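Local structure of xyloglucan-specific endo-beta-1,4-glucanase BoGH9A (Bacteroides ovatus, 6DHT) at residues K302-A305 and W306-H310; D195-S198 and R199-I202. The protein hydrolyses internal beta-1,4-glucosidic linkages in the backbone of xyloglucan, releasing xyloglucan oligosaccharides. All blocks are in the same frame, centred on the assembly; numbering follows the deposited sequence.

Read from the N terminus, the chain reaches contact 2 first. There residues 195-202 close the last turn of helix 194-199 and enter the loop that precedes helix 213-226. About a hundred residues later, in contact 1, residues 302-309 form the final turns of helix 292-309, with His310 just beyond. Each contact closes a loop of only about one helical turn, and the two follow in series without nesting or crossing, their centres about 36 Å apart. Contact 2 fastens its helix end to helices 105-117, 213-226 and 551-567, whereas contact 1 sets its helix against 265-281 and 339-353. Both belong to the helical catalytic domain of glycoside hydrolase family 9.

Contact 1 of 2, residues K302-A305 and W306-H310; sequences KAYA and WAEKH
Tyr304 and Glu308 meet one helical turn apart, where the buried flank of the helix gives way to solvent. With CG anti to the backbone N (chi1 -173°), the tyrosine ring swings beside the helix, and Glu308 CD comes to 3.6 Å from Tyr304 CE1. Glu308 CG is almost as near, the carboxylate oxygens lie only slightly farther from the ring atoms, and the carboxylate plane is turned 47° from the ring. Beneath this pair Glu308 N donates to Tyr304 O at 2.9 Å, one of four successive i to i+4 bonds that also join Trp306 N to Lys302 O, Ala307 N to Ala303 O and Lys309 N to Ala305 O.

These turns end helix 292-309, one of the long helices of the family 9 catalytic domain, an (alpha/alpha)6 barrel. On the packed side, the methyl groups of Ala303 and Ala307 are small enough for close approach to helix 265-281, while Tyr304 packs onto helix 339-353 and meets Tyr358 edge-to-face.

The solvent side, where Glu308 lies, is looser. Lys309 bends its chain back, and its NZ stays 3.8 Å from Ala305 O; Lys302 leads away to the backbone oxygen of Glu232.

At the helix end, partly exposed His310, the first residue to leave helical geometry, folds over buried Trp306, whose indole packs against Ala268. His310 ND1 donates to Trp306 O at 3.1 Å, with the oxygen in the imidazole plane, and the same nitrogen lies 3.4 Å above the centre of the indole, whose NE1 makes a weak bond to Asp233.

Contact 2 of 2, residues D195-S198 and R199-I202; sequences DYFS and RQKI. With EDO (1,2-ethanediol), chain H.
Gln200 runs alongside Phe197, both side chains pointing the same way from the end of the helix. Its CB starts over the last turn, 3.6 Å from Tyr196 O. A chi1 of -178° sets CG opposite the backbone N, beside the carbonyl carbon, and the chain runs on extended, carrying CD to 4.1 Å from Phe197 CD1. At the tip the two halves of the amide part company. OE1 lies in the plane of the phenyl ring at its edge, 3.2 Å from Phe197 CD1, where the partial positive charge of aromatic C-H groups suits an oxygen; the amide plane is turned 60° from the ring. OE1 also accepts from water 1, which donates as well to Phe197 O, while NE2 bonds to Asp109 of helix 105-117. A glutamine fits this buried place because it offers both an acceptor and a donor. One face of the phenyl ring is occupied by Tyr196 CD2, 3.9 Å above its centre, and Tyr196 OH reaches Asp565 of helix 551-567.

The backbone shows the helix running out. Arg199 N still donates to Asp195 O at 3.1 Å, but the bond from Gln200 N to Tyr196 O is weak. Lys201, bent at chi2 and again at chi4, turns its ammonium back to Ser198 O, 2.9 Å from NZ in a weak bond; the negative end of the helix dipole would probably favour such a charge. An ethanediol, probably from the crystallisation liquor, donates through O2 to Ser198 O.

Beyond the turn, Ile202 N bonds to Asp213, and Lys201 touches the same aspartate, which is a calcium ligand: the arrangement is a helix C terminus passing into a calcium-binding loop.

Contact 1 of 2, residues K302-A305 and W306-H310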
# COMPACT_ATOMS: atom_id res chain seq x y z
N LYS A 302 -8.26 25.17 -4.73
CA LYS A 302 -8.58 25.38 -6.14
C LYS A 302 -9.04 24.07 -6.81
O LYS A 302 -9.95 24.06 -7.62
CB LYS A 302 -7.38 25.96 -6.90
CG LYS A 302 -7.10 27.44 -6.63
CD LYS A 302 -6.23 28.06 -7.72
CE LYS A 302 -7.00 28.22 -9.04
NZ LYS A 302 -6.16 28.80 -10.13
N ALA A 303 -8.41 22.95 -6.46
CA ALA A 303 -8.83 21.68 -7.04
C ALA A 303 -10.21 21.26 -6.57
O ALA A 303 -11.02 20.75 -7.33
CB ALA A 303 -7.81 20.58 -6.71
N TYR A 304 -10.49 21.46 -5.28
CA TYR A 304 -11.79 21.11 -4.76
C TYR A 304 -12.88 21.97 -5.44
O TYR A 304 -13.93 21.46 -5.82
CB TYR A 304 -11.80 21.29 -3.24
CG TYR A 304 -13.05 20.80 -2.57
CD1 TYR A 304 -14.13 21.65 -2.38
CD2 TYR A 304 -13.15 19.49 -2.12
CE1 TYR A 304 -15.28 21.20 -1.79
CE2 TYR A 304 -14.30 19.04 -1.52
CZ TYR A 304 -15.37 19.90 -1.35
OH TYR A 304 -16.52 19.46 -0.76
N ALA A 305 -12.58 23.26 -5.58
CA ALA A 305 -13.48 24.16 -6.29
C ALA A 305 -13.80 23.64 -7.70
O ALA A 305 -14.96 23.60 -8.10
CB ALA A 305 -12.88 25.54 -6.35
N TRP A 306 -12.77 23.22 -8.43
CA TRP A 306 -12.99 22.67 -9.76
C TRP A 306 -13.91 21.47 -9.69
O TRP A 306 -14.84 21.35 -10.48
CB TRP A 306 -11.67 22.30 -10.43
CG TRP A 306 -11.80 21.87 -11.88
CD1 TRP A 306 -11.58 22.64 -12.99
CD2 TRP A 306 -12.18 20.57 -12.36
NE1 TRP A 306 -11.80 21.89 -14.12
CE2 TRP A 306 -12.17 20.63 -13.76
CE3 TRP A 306 -12.54 19.38 -11.73
CZ2 TRP A 306 -12.50 19.53 -14.55
CZ3 TRP A 306 -12.86 18.30 -12.50
CH2 TRP A 306 -12.84 18.37 -13.90
N ALA A 307 -13.67 20.56 -8.74
CA ALA A 307 -14.50 19.39 -8.62
C ALA A 307 -15.97 19.71 -8.31
O ALA A 307 -16.87 19.00 -8.76
CB ALA A 307 -13.92 18.47 -7.53
N GLU A 308 -16.20 20.72 -7.49
CA GLU A 308 -17.56 21.17 -7.20
C GLU A 308 -18.28 21.60 -8.48
O GLU A 308 -19.47 21.32 -8.65
CB GLU A 308 -17.54 22.35 -6.23
CG GLU A 308 -17.34 21.98 -4.78
CD GLU A 308 -17.40 23.21 -3.90
OE1 GLU A 308 -16.54 24.10 -4.07
OE2 GLU A 308 -18.30 23.29 -3.04
N LYS A 309 -17.56 22.27 -9.36
CA LYS A 309 -18.14 22.73 -10.62
C LYS A 309 -18.36 21.57 -11.59
O LYS A 309 -19.25 21.62 -12.44
CB LYS A 309 -17.26 23.80 -11.28
CG LYS A 309 -17.13 25.08 -10.46
CD LYS A 309 -16.54 26.21 -11.28
CE LYS A 309 -15.66 27.13 -10.42
NZ LYS A 309 -14.25 26.62 -10.28
N HIS A 310 -17.55 20.52 -11.47
CA HIS A 310 -17.62 19.38 -12.39
C HIS A 310 -17.71 18.04 -11.67
O HIS A 310 -16.87 17.15 -11.86
CB HIS A 310 -16.38 19.37 -13.28
CG HIS A 310 -16.14 20.66 -14.00
ND1 HIS A 310 -15.40 21.69 -13.47
CD2 HIS A 310 -16.54 21.07 -15.23
CE1 HIS A 310 -15.36 22.69 -14.33
NE2 HIS A 310 -16.04 22.34 -15.40

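Contact 2 of 2, residues D195-S198 and R199-I202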
# COMPACT_ATOMS: atom_id res chain seq x y z
N ASP A 195 7.19 9.57 15.99
CA ASP A 195 8.53 9.24 16.49
C ASP A 195 9.15 8.13 15.66
O ASP A 195 10.32 8.18 15.30
CB ASP A 195 8.50 8.82 17.98
CG ASP A 195 8.33 9.99 18.92
OD1 ASP A 195 8.45 11.16 18.50
OD2 ASP A 195 8.08 9.68 20.11
N TYR A 196 8.36 7.11 15.34
CA TYR A 196 8.84 5.98 14.54
C TYR A 196 9.41 6.46 13.21
O TYR A 196 10.52 6.11 12.83
CB TYR A 196 7.70 4.99 14.28
CG TYR A 196 8.10 3.74 13.52
CD1 TYR A 196 8.60 2.64 14.20
CD2 TYR A 196 8.01 3.66 12.14
CE1 TYR A 196 8.99 1.47 13.53
CE2 TYR A 196 8.39 2.50 11.46
CZ TYR A 196 8.89 1.43 12.15
OH TYR A 196 9.24 0.30 11.43
N PHE A 197 8.64 7.28 12.52
CA PHE A 197 9.08 7.76 11.23
C PHE A 197 10.19 8.81 11.30
O PHE A 197 10.98 8.93 10.37
CB PHE A 197 7.89 8.23 10.42
CG PHE A 197 7.03 7.09 9.97
CD1 PHE A 197 7.49 6.18 9.02
CD2 PHE A 197 5.77 6.91 10.48
CE1 PHE A 197 6.70 5.10 8.63
CE2 PHE A 197 4.98 5.83 10.08
CZ PHE A 197 5.45 4.94 9.15
N SER A 198 10.28 9.53 12.42
CA SER A 198 11.36 10.48 12.58
C SER A 198 12.70 9.78 12.70
O SER A 198 13.69 10.25 12.16
CB SER A 198 11.11 11.36 13.81
OG SER A 198 12.18 12.28 13.97
N ARG A 199 12.70 8.63 13.36
CA ARG A 199 13.90 7.84 13.57
C ARG A 199 14.28 6.93 12.40
O ARG A 199 15.43 6.51 12.28
CB ARG A 199 13.75 6.98 14.82
CG ARG A 199 13.59 7.78 16.10
CD ARG A 199 13.55 6.85 17.28
NE ARG A 199 13.37 7.59 18.54
CZ ARG A 199 14.36 8.08 19.27
NH1 ARG A 199 15.63 7.91 18.89
NH2 ARG A 199 14.10 8.74 20.39
N GLN A 200 13.32 6.61 11.55
CA GLN A 200 13.56 5.69 10.44
C GLN A 200 14.51 6.29 9.43
O GLN A 200 14.27 7.38 8.96
CB GLN A 200 12.21 5.39 9.78
CG GLN A 200 12.25 4.40 8.62
CD GLN A 200 10.94 4.32 7.89
OE1 GLN A 200 10.29 5.33 7.62
NE2 GLN A 200 10.56 3.10 7.51
N LYS A 201 15.54 5.55 9.05
CA LYS A 201 16.42 6.01 7.98
C LYS A 201 16.62 4.89 6.97
O LYS A 201 17.02 3.78 7.30
CB LYS A 201 17.76 6.52 8.55
CG LYS A 201 17.63 7.79 9.43
CD LYS A 201 17.15 9.01 8.61
CE LYS A 201 16.97 10.26 9.48
NZ LYS A 201 16.21 10.00 10.74
N ILE A 202 16.32 5.20 5.71
CA ILE A 202 16.28 4.17 4.67
C ILE A 202 17.31 4.35 3.56
O ILE A 202 17.23 3.68 2.51
CB ILE A 202 14.87 4.06 4.05
CG1 ILE A 202 14.43 5.39 3.44
CG2 ILE A 202 13.86 3.61 5.10
CD1 ILE A 202 13.19 5.29 2.58
C1 EDO H . 15.34 13.84 11.47
O1 EDO H . 15.64 14.06 10.08
C2 EDO H . 13.85 14.06 11.65
O2 EDO H . 13.17 13.07 10.88
O HOH W 1 10.47 8.09 7.72
O HOH W 2 13.34 9.77 9.05